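PDB 4H6Q: proline dehydrogenase from Deinococcus radiodurans, which oxidises L-proline to delta-1-pyrroline-5-carboxylate with an FAD cofactor, passing the electrons to a quinone in the first step of proline degradation to glutamate. Local coordinates for residues G65-S70 with K100-G105; K73-A78 with L117-R122. One frame throughout, in Å; residues are numbered along the deposited sequence. Where two conformers were deposited one is given.

Contact 1 of 2, residues G65-S70 with K100-G105. With TFB (tetrahydrofuran-2-carboxylic acid), chain D.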
ATOM      1  N   GLY A  65       1.776 -10.589  -5.802  1.00 13.50           N
ATOM      2  CA  GLY A  65       0.844 -11.591  -6.298  1.00 15.18           C
ATOM      3  C   GLY A  65      -0.595 -11.084  -6.124  1.00 15.10           C
ATOM      4  O   GLY A  65      -0.889 -10.309  -5.215  1.00 15.05           O
ATOM      5  N   GLU A  66      -1.504 -11.507  -6.981  1.00 14.48           N
ATOM      6  CA  GLU A  66      -2.853 -10.944  -6.968  1.00 13.95           C
ATOM      7  C   GLU A  66      -3.813 -11.790  -7.801  1.00 13.51           C
ATOM      8  O   GLU A  66      -3.375 -12.569  -8.681  1.00 16.18           O
ATOM      9  CB  GLU A  66      -2.816  -9.480  -7.510  1.00 13.63           C
ATOM     10  CG  GLU A  66      -2.213  -9.358  -8.916  1.00 14.70           C
ATOM     11  CD  GLU A  66      -1.874  -7.950  -9.269  1.00 16.30           C
ATOM     12  OE1 GLU A  66      -2.381  -7.455 -10.294  1.00 17.88           O
ATOM     13  OE2 GLU A  66      -1.104  -7.306  -8.516  1.00 17.81           O
ATOM     14  N   PHE A  67      -5.101 -11.624  -7.554  1.00 13.39           N
ATOM     15  CA  PHE A  67      -6.164 -12.320  -8.325  1.00 14.48           C
ATOM     16  C   PHE A  67      -5.880 -13.810  -8.387  1.00 15.99           C
ATOM     17  O   PHE A  67      -5.908 -14.443  -9.445  1.00 17.98           O
ATOM     18  CB  PHE A  67      -6.367 -11.708  -9.728  1.00 14.98           C
ATOM     19  CG  PHE A  67      -6.638 -10.224  -9.687  1.00 15.89           C
ATOM     20  CD1 PHE A  67      -7.761  -9.723  -9.014  1.00 16.06           C
ATOM     21  CD2 PHE A  67      -5.729  -9.307 -10.220  1.00 16.79           C
ATOM     22  CE1 PHE A  67      -7.976  -8.359  -8.897  1.00 16.85           C
ATOM     23  CE2 PHE A  67      -5.970  -7.953 -10.148  1.00 16.67           C
ATOM     24  CZ  PHE A  67      -7.098  -7.464  -9.475  1.00 17.49           C
ATOM     25  N   ILE A  68      -5.627 -14.386  -7.211  1.00 16.38           N
ATOM     26  CA  ILE A  68      -5.296 -15.798  -7.109  1.00 17.02           C
ATOM     27  C   ILE A  68      -6.578 -16.645  -7.145  1.00 20.27           C
ATOM     28  O   ILE A  68      -7.500 -16.437  -6.340  1.00 21.40           O
ATOM     29  CB  ILE A  68      -4.456 -16.032  -5.838  1.00 16.80           C
ATOM     30  CG1 ILE A  68      -3.175 -15.164  -5.946  1.00 17.38           C
ATOM     31  CG2 ILE A  68      -4.148 -17.519  -5.669  1.00 16.89           C
ATOM     32  CD1 ILE A  68      -2.211 -15.403  -4.829  1.00 17.98           C
ATOM     33  N   ASP A  69      -6.654 -17.579  -8.091  1.00 24.78           N
ATOM     34  CA  ASP A  69      -7.917 -18.279  -8.345  1.00 26.78           C
ATOM     35  C   ASP A  69      -8.234 -19.393  -7.385  1.00 24.51           C
ATOM     36  O   ASP A  69      -9.402 -19.620  -7.052  1.00 26.79           O
ATOM     37  CB  ASP A  69      -7.961 -18.844  -9.762  1.00 29.34           C
ATOM     38  CG  ASP A  69      -7.981 -17.753 -10.801  1.00 35.63           C
ATOM     39  OD1 ASP A  69      -8.670 -16.732 -10.543  1.00 36.65           O
ATOM     40  OD2 ASP A  69      -7.272 -17.869 -11.829  1.00 39.85           O
ATOM     41  N   SER A  70      -7.220 -20.121  -6.961  1.00 19.33           N
ATOM     42  CA  SER A  70      -7.433 -21.282  -6.114  1.00 18.25           C
ATOM     43  C   SER A  70      -7.552 -20.906  -4.626  1.00 16.23           C
ATOM     44  O   SER A  70      -6.677 -20.217  -4.082  1.00 16.53           O
ATOM     45  CB  SER A  70      -6.182 -22.135  -6.287  1.00 22.11           C
ATOM     46  OG  SER A  70      -6.019 -23.007  -5.237  1.00 24.97           O
ATOM     47  N   LYS A 100      -3.054  -7.267  -0.794  1.00 11.49           N
ATOM     48  CA  LYS A 100      -4.194  -7.181  -1.717  1.00 11.45           C
ATOM     49  C   LYS A 100      -5.160  -8.286  -1.344  1.00 11.30           C
ATOM     50  O   LYS A 100      -4.784  -9.470  -1.308  1.00 11.83           O
ATOM     51  CB  LYS A 100      -3.701  -7.407  -3.166  1.00 12.46           C
ATOM     52  CG  LYS A 100      -3.035  -6.132  -3.706  1.00 12.86           C
ATOM     53  CD  LYS A 100      -2.392  -6.384  -5.053  1.00 14.45           C
ATOM     54  CE  LYS A 100      -1.857  -5.082  -5.654  1.00 13.67           C
ATOM     55  NZ  LYS A 100      -0.852  -4.367  -4.823  1.00 16.02           N
ATOM     56  N   LEU A 101      -6.408  -7.952  -1.026  1.00 11.73           N
ATOM     57  CA  LEU A 101      -7.289  -9.019  -0.571  1.00 11.79           C
ATOM     58  C   LEU A 101      -7.594 -10.074  -1.677  1.00 11.21           C
ATOM     59  O   LEU A 101      -7.982 -11.210  -1.385  1.00 12.48           O
ATOM     60  CB  LEU A 101      -8.573  -8.461   0.045  1.00 12.10           C
ATOM     61  CG  LEU A 101      -8.326  -7.796   1.433  1.00 11.92           C
ATOM     62  CD1 LEU A 101      -9.494  -6.924   1.830  1.00 14.21           C
ATOM     63  CD2 LEU A 101      -8.004  -8.826   2.515  1.00 13.74           C
ATOM     64  N   SER A 102      -7.430  -9.700  -2.961  1.00 11.49           N
ATOM     65  CA  SER A 102      -7.564 -10.697  -4.025  1.00 13.05           C
ATOM     66  C   SER A 102      -6.446 -11.748  -3.999  1.00 12.93           C
ATOM     67  O   SER A 102      -6.573 -12.797  -4.647  1.00 14.99           O
ATOM     68  CB  SER A 102      -7.552 -10.022  -5.397  1.00 13.66           C
ATOM     69  OG  SER A 102      -6.226  -9.683  -5.766  1.00 13.70           O
ATOM     70  N   SER A 103      -5.362 -11.517  -3.255  1.00 11.74           N
ATOM     71  CA  SER A 103      -4.326 -12.538  -3.100  1.00 12.28           C
ATOM     72  C   SER A 103      -4.655 -13.543  -2.029  1.00 12.32           C
ATOM     73  O   SER A 103      -4.050 -14.627  -1.998  1.00 12.88           O
ATOM     74  CB  SER A 103      -2.956 -11.955  -2.803  1.00 12.99           C
ATOM     75  OG  SER A 103      -2.894 -11.370  -1.510  1.00 12.20           O
ATOM     76  N   VAL A 104      -5.658 -13.245  -1.175  1.00 11.15           N
ATOM     77  CA  VAL A 104      -5.927 -14.133  -0.045  1.00 11.84           C
ATOM     78  C   VAL A 104      -7.380 -14.596   0.018  1.00 12.50           C
ATOM     79  O   VAL A 104      -7.841 -15.121   1.034  1.00 14.44           O
ATOM     80  CB  VAL A 104      -5.451 -13.507   1.286  1.00 12.09           C
ATOM     81  CG1 VAL A 104      -3.940 -13.407   1.280  1.00 12.34           C
ATOM     82  CG2 VAL A 104      -6.110 -12.152   1.577  1.00 11.87           C
ATOM     83  N   GLY A 105      -8.096 -14.435  -1.107  1.00 13.13           N
ATOM     84  CA  GLY A 105      -9.380 -15.095  -1.258  1.00 14.50           C
ATOM     85  C   GLY A 105     -10.638 -14.267  -1.223  1.00 14.55           C
ATOM     86  O   GLY A 105     -11.725 -14.835  -1.164  1.00 15.85           O
TER
HETATM   87  OA  TFB D2002      -0.783  -0.939  -5.306  1.00 14.14           O
HETATM   88  CA  TFB D2002      -0.065  -0.468  -6.440  1.00 13.25           C
HETATM   89  C   TFB D2002       0.256  -1.610  -7.382  1.00 14.02           C
HETATM   90  OB  TFB D2002       0.646  -1.341  -8.548  1.00 14.79           O
HETATM   91  CB  TFB D2002       1.183   0.126  -5.939  1.00 13.64           C
HETATM   92  CG  TFB D2002       1.379  -0.520  -4.647  1.00 13.68           C
HETATM   93  CD  TFB D2002       0.066  -0.999  -4.163  1.00 13.90           C
HETATM   94  OXT TFB D2002       0.138  -2.840  -7.028  1.00 14.34           O
HETATM   95  O   HOH W   1      -8.745 -14.403  -4.602  1.00 29.74           O

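Contact 2 of 2, residues K73-A78 with L117-R122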
ATOM      1  N   LYS A  73      -4.320 -21.911  -2.865  1.00 13.82           N
ATOM      2  CA  LYS A  73      -3.225 -20.967  -3.124  1.00 13.88           C
ATOM      3  C   LYS A  73      -3.414 -19.626  -2.426  1.00 14.89           C
ATOM      4  O   LYS A  73      -2.441 -18.987  -2.014  1.00 14.48           O
ATOM      5  CB  LYS A  73      -2.983 -20.780  -4.625  1.00 16.08           C
ATOM      6  CG  LYS A  73      -2.463 -22.092  -5.284  1.00 18.81           C
ATOM      7  CD  LYS A  73      -0.965 -22.159  -5.029  1.00 24.96           C
ATOM      8  CE  LYS A  73      -0.293 -23.472  -5.370  1.00 29.42           C
ATOM      9  NZ  LYS A  73       1.142 -23.318  -4.922  1.00 29.93           N
ATOM     10  N   CYS A  74      -4.665 -19.192  -2.277  1.00 13.86           N
ATOM     11  CA  CYS A  74      -4.955 -17.958  -1.535  1.00 12.97           C
ATOM     12  C   CYS A  74      -4.524 -18.129  -0.074  1.00 12.18           C
ATOM     13  O   CYS A  74      -4.034 -17.179   0.549  1.00 11.66           O
ATOM     14  CB  CYS A  74      -6.468 -17.650  -1.551  1.00 13.29           C
ATOM     15  SG  CYS A  74      -7.054 -17.000  -3.146  1.00 15.81           S
ATOM     16  N   THR A  75      -4.779 -19.302   0.497  1.00 12.53           N
ATOM     17  CA  THR A  75      -4.461 -19.537   1.902  1.00 12.06           C
ATOM     18  C   THR A  75      -2.964 -19.747   2.077  1.00 12.02           C
ATOM     19  O   THR A  75      -2.367 -19.249   3.055  1.00 11.84           O
ATOM     20  CB  THR A  75      -5.337 -20.692   2.465  1.00 13.07           C
ATOM     21  OG1 THR A  75      -6.718 -20.346   2.201  1.00 13.47           O
ATOM     22  CG2 THR A  75      -5.148 -20.883   3.969  1.00 14.42           C
ATOM     23  N   GLU A  76      -2.339 -20.452   1.149  1.00 12.20           N
ATOM     24  CA  GLU A  76      -0.867 -20.526   1.125  1.00 13.43           C
ATOM     25  C   GLU A  76      -0.236 -19.142   1.051  1.00 11.39           C
ATOM     26  O   GLU A  76       0.786 -18.856   1.714  1.00 12.57           O
ATOM     27  CB  GLU A  76      -0.400 -21.402  -0.061  1.00 14.33           C
ATOM     28  CG  GLU A  76       1.121 -21.556  -0.154  1.00 15.72           C
ATOM     29  CD  GLU A  76       1.547 -22.349  -1.368  1.00 20.31           C
ATOM     30  OE1 GLU A  76       0.699 -22.939  -2.067  1.00 23.33           O
ATOM     31  OE2 GLU A  76       2.761 -22.397  -1.658  1.00 23.53           O
ATOM     32  N   PHE A  77      -0.814 -18.255   0.244  1.00 11.70           N
ATOM     33  CA  PHE A  77      -0.282 -16.899   0.076  1.00 11.09           C
ATOM     34  C   PHE A  77      -0.372 -16.201   1.448  1.00 11.13           C
ATOM     35  O   PHE A  77       0.610 -15.602   1.907  1.00 10.87           O
ATOM     36  CB  PHE A  77      -1.078 -16.120  -0.982  1.00 11.95           C
ATOM     37  CG  PHE A  77      -0.457 -14.815  -1.333  1.00 12.19           C
ATOM     38  CD1 PHE A  77       0.275 -14.663  -2.512  1.00 15.26           C
ATOM     39  CD2 PHE A  77      -0.605 -13.703  -0.474  1.00 13.48           C
ATOM     40  CE1 PHE A  77       0.868 -13.430  -2.848  1.00 15.56           C
ATOM     41  CE2 PHE A  77      -0.005 -12.477  -0.799  1.00 15.93           C
ATOM     42  CZ  PHE A  77       0.713 -12.342  -2.000  1.00 16.52           C
ATOM     43  N   ALA A  78      -1.538 -16.286   2.107  1.00 11.13           N
ATOM     44  CA  ALA A  78      -1.660 -15.712   3.460  1.00 10.41           C
ATOM     45  C   ALA A  78      -0.623 -16.283   4.441  1.00 11.21           C
ATOM     46  O   ALA A  78      -0.041 -15.533   5.266  1.00 10.76           O
ATOM     47  CB  ALA A  78      -3.050 -15.921   3.965  1.00 11.49           C
ATOM     48  N   LEU A 117     -11.573 -12.432   4.134  1.00 12.63           N
ATOM     49  CA  LEU A 117     -11.770 -11.941   5.487  1.00 13.60           C
ATOM     50  C   LEU A 117     -11.135 -12.890   6.515  1.00 14.40           C
ATOM     51  O   LEU A 117     -10.447 -12.448   7.446  1.00 13.81           O
ATOM     52  CB  LEU A 117     -13.254 -11.764   5.786  1.00 14.60           C
ATOM     53  CG  LEU A 117     -13.622 -11.175   7.166  1.00 16.56           C
ATOM     54  CD1 LEU A 117     -13.150  -9.744   7.228  1.00 18.84           C
ATOM     55  CD2 LEU A 117     -15.129 -11.209   7.385  1.00 18.70           C
ATOM     56  N   THR A 118     -11.330 -14.195   6.372  1.00 15.06           N
ATOM     57  CA  THR A 118     -10.717 -15.032   7.392  0.56 14.87           C
ATOM     58  C   THR A 118      -9.196 -15.059   7.282  1.00 13.51           C
ATOM     59  O   THR A 118      -8.542 -15.048   8.340  1.00 14.16           O
ATOM     60  CB  THR A 118     -11.222 -16.449   7.409  0.56 15.04           C
ATOM     61  OG1 THR A 118     -10.852 -17.058   6.178  0.56 15.42           O
ATOM     62  CG2 THR A 118     -12.730 -16.483   7.543  0.56 14.53           C
ATOM     63  N   ASN A 119      -8.613 -14.979   6.088  1.00 12.13           N
ATOM     64  CA  ASN A 119      -7.153 -14.903   6.016  1.00 11.93           C
ATOM     65  C   ASN A 119      -6.659 -13.560   6.506  1.00 11.23           C
ATOM     66  O   ASN A 119      -5.600 -13.502   7.165  1.00 11.59           O
ATOM     67  CB  ASN A 119      -6.665 -15.174   4.584  1.00 12.29           C
ATOM     68  CG  ASN A 119      -6.636 -16.677   4.281  1.00 12.08           C
ATOM     69  OD1 ASN A 119      -6.306 -17.499   5.151  1.00 14.33           O
ATOM     70  ND2 ASN A 119      -6.996 -17.060   3.036  1.00 13.38           N
ATOM     71  N   ALA A 120      -7.372 -12.467   6.191  1.00 11.51           N
ATOM     72  CA  ALA A 120      -6.933 -11.154   6.690  1.00 10.85           C
ATOM     73  C   ALA A 120      -6.944 -11.102   8.217  1.00 11.82           C
ATOM     74  O   ALA A 120      -6.047 -10.496   8.832  1.00 11.32           O
ATOM     75  CB  ALA A 120      -7.801 -10.032   6.123  1.00 12.88           C
ATOM     76  N   ARG A 121      -7.919 -11.738   8.848  1.00 11.99           N
ATOM     77  CA  ARG A 121      -7.931 -11.812  10.309  1.00 11.89           C
ATOM     78  C   ARG A 121      -6.658 -12.444  10.851  1.00 12.05           C
ATOM     79  O   ARG A 121      -6.074 -11.963  11.839  1.00 13.54           O
ATOM     80  CB  ARG A 121      -9.140 -12.617  10.797  1.00 13.70           C
ATOM     81  CG  ARG A 121     -10.446 -11.842  10.749  1.00 13.86           C
ATOM     82  CD  ARG A 121     -11.599 -12.770  11.060  1.00 15.70           C
ATOM     83  NE  ARG A 121     -12.827 -11.998  11.188  1.00 18.55           N
ATOM     84  CZ  ARG A 121     -14.026 -12.436  10.843  1.00 18.72           C
ATOM     85  NH1 ARG A 121     -14.155 -13.637  10.314  1.00 22.72           N
ATOM     86  NH2 ARG A 121     -15.086 -11.655  10.992  1.00 21.76           N
ATOM     87  N   ARG A 122      -6.193 -13.530  10.238  1.00 12.10           N
ATOM     88  CA  ARG A 122      -4.985 -14.227  10.706  1.00 11.98           C
ATOM     89  C   ARG A 122      -3.748 -13.354  10.517  1.00 11.53           C
ATOM     90  O   ARG A 122      -2.861 -13.304  11.397  1.00 12.25           O
ATOM     91  CB  ARG A 122      -4.790 -15.554   9.949  1.00 13.34           C
ATOM     92  CG  ARG A 122      -5.968 -16.498  10.063  1.00 16.09           C
ATOM     93  CD  ARG A 122      -5.633 -17.849   9.461  1.00 17.85           C
ATOM     94  NE  ARG A 122      -5.221 -17.867   8.062  1.00 18.59           N
ATOM     95  CZ  ARG A 122      -4.000 -18.244   7.642  1.00 17.95           C
ATOM     96  NH1 ARG A 122      -3.041 -18.576   8.492  1.00 19.18           N
ATOM     97  NH2 ARG A 122      -3.749 -18.323   6.379  1.00 15.42           N
TER

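Contact 1 of 2, residues G65-S70 with K100-G105
S102 puts its hydroxyl over one face of the F67 ring, toward the rim, with OG 3.6 Å from F67 CD1. The same oxygen takes the backbone N-H of F67 in a nearly straight bond (F67 N to S102 OG 2.9 Å, 165°) and is also hydrogen-bonded to E139. With OG between its own backbone N and carbonyl carbon (chi1 78°), the hydroxyl meets amide and ring together. One residue on, I68 N reaches S102 O at 3.2 Å, tilted from the carbonyl plane, and a water donates to both S102 O and I68 O. I68 lays CD1 against the backbone of S103, 3.5 Å from S103 O. E66 and K100 run side by side: the carboxylate passes the lysine methylenes (E66 OE2 to K100 CE 3.7 Å) on its way to a salt bridge with R293, while K100 NZ binds the carboxylate of the bound proline analogue (K100 NZ to TFB OXT 2.9 Å) and pairs with D137. The contact thus joins the loops that follow barrel strands 58-63 and 96-99, with helix 71-90 against I68 and S103 and helix 288-296 against E66 and K100.

Contact 2 of 2, residues K73-A78 with L117-R122
N119 of helix 115-129 lies against A78 and T75 of helix 71-90, and each part of its side chain has a neighbour. CB rests on the methyl of A78, N119 CB to A78 CB being 3.7 Å, and CG lies just as near that methyl. At the amide the two branches part. ND2 points at the T75 hydroxyl in a straight but weak bond (N119 ND2 to T75 OG1 3.4 Å, 173°), its stronger partner being V104 O; T75 OG1 is itself bonded to P71 O. OD1, also beside the T75 and A78 methyls, takes two N-H groups of R122, whose chain reaches out alongside and grips it side-on: R122 NE to N119 OD1 is 3.1 Å, in the carbonyl plane, and R122 NH2 to N119 OD1 is 3.0 Å, from above that plane. A bend at chi3 (-58°) brings the guanidinium round to this oxygen, which lies in the guanidinium plane. R122 NH2 also touches the methyl of A78 (3.5 Å to A78 CB) and forms a salt bridge with D79. Replacing N119 by an alanine would probably leave V104 O and two R122 donors without this mate, the guanidinium held mainly by D79, and a gap where the amide met T75. The short axes run nearly parallel, 14° apart and 10.1 Å at closest approach. Such side-by-side helices, following strands 58-63 and 96-99, belong to the outer layer of the beta8-alpha8 (TIM) barrel.

How the contacts relate
Contact 1 lies at the substrate pocket and contact 2 farther out, between two helices of the outer layer, their centres about 9 Å apart. The loop and helix segments alternate along the chain, 65-70 leading into helix 71-90 and 100-105 preceding helix 115-129, so both contacts join the same two successive beta-alpha units. N119 ND2 to V104 O, 2.9 Å, is the polar link between them; F77 CE2 packs 3.2 Å from S103 OG, and C74 SG lies 3.3 Å from I68 O. K100 ties contact 1 to the ligand, its side chain about 5 Å from the FAD; in contact 2 the C74 side chain is still about 10 Å from that of K100.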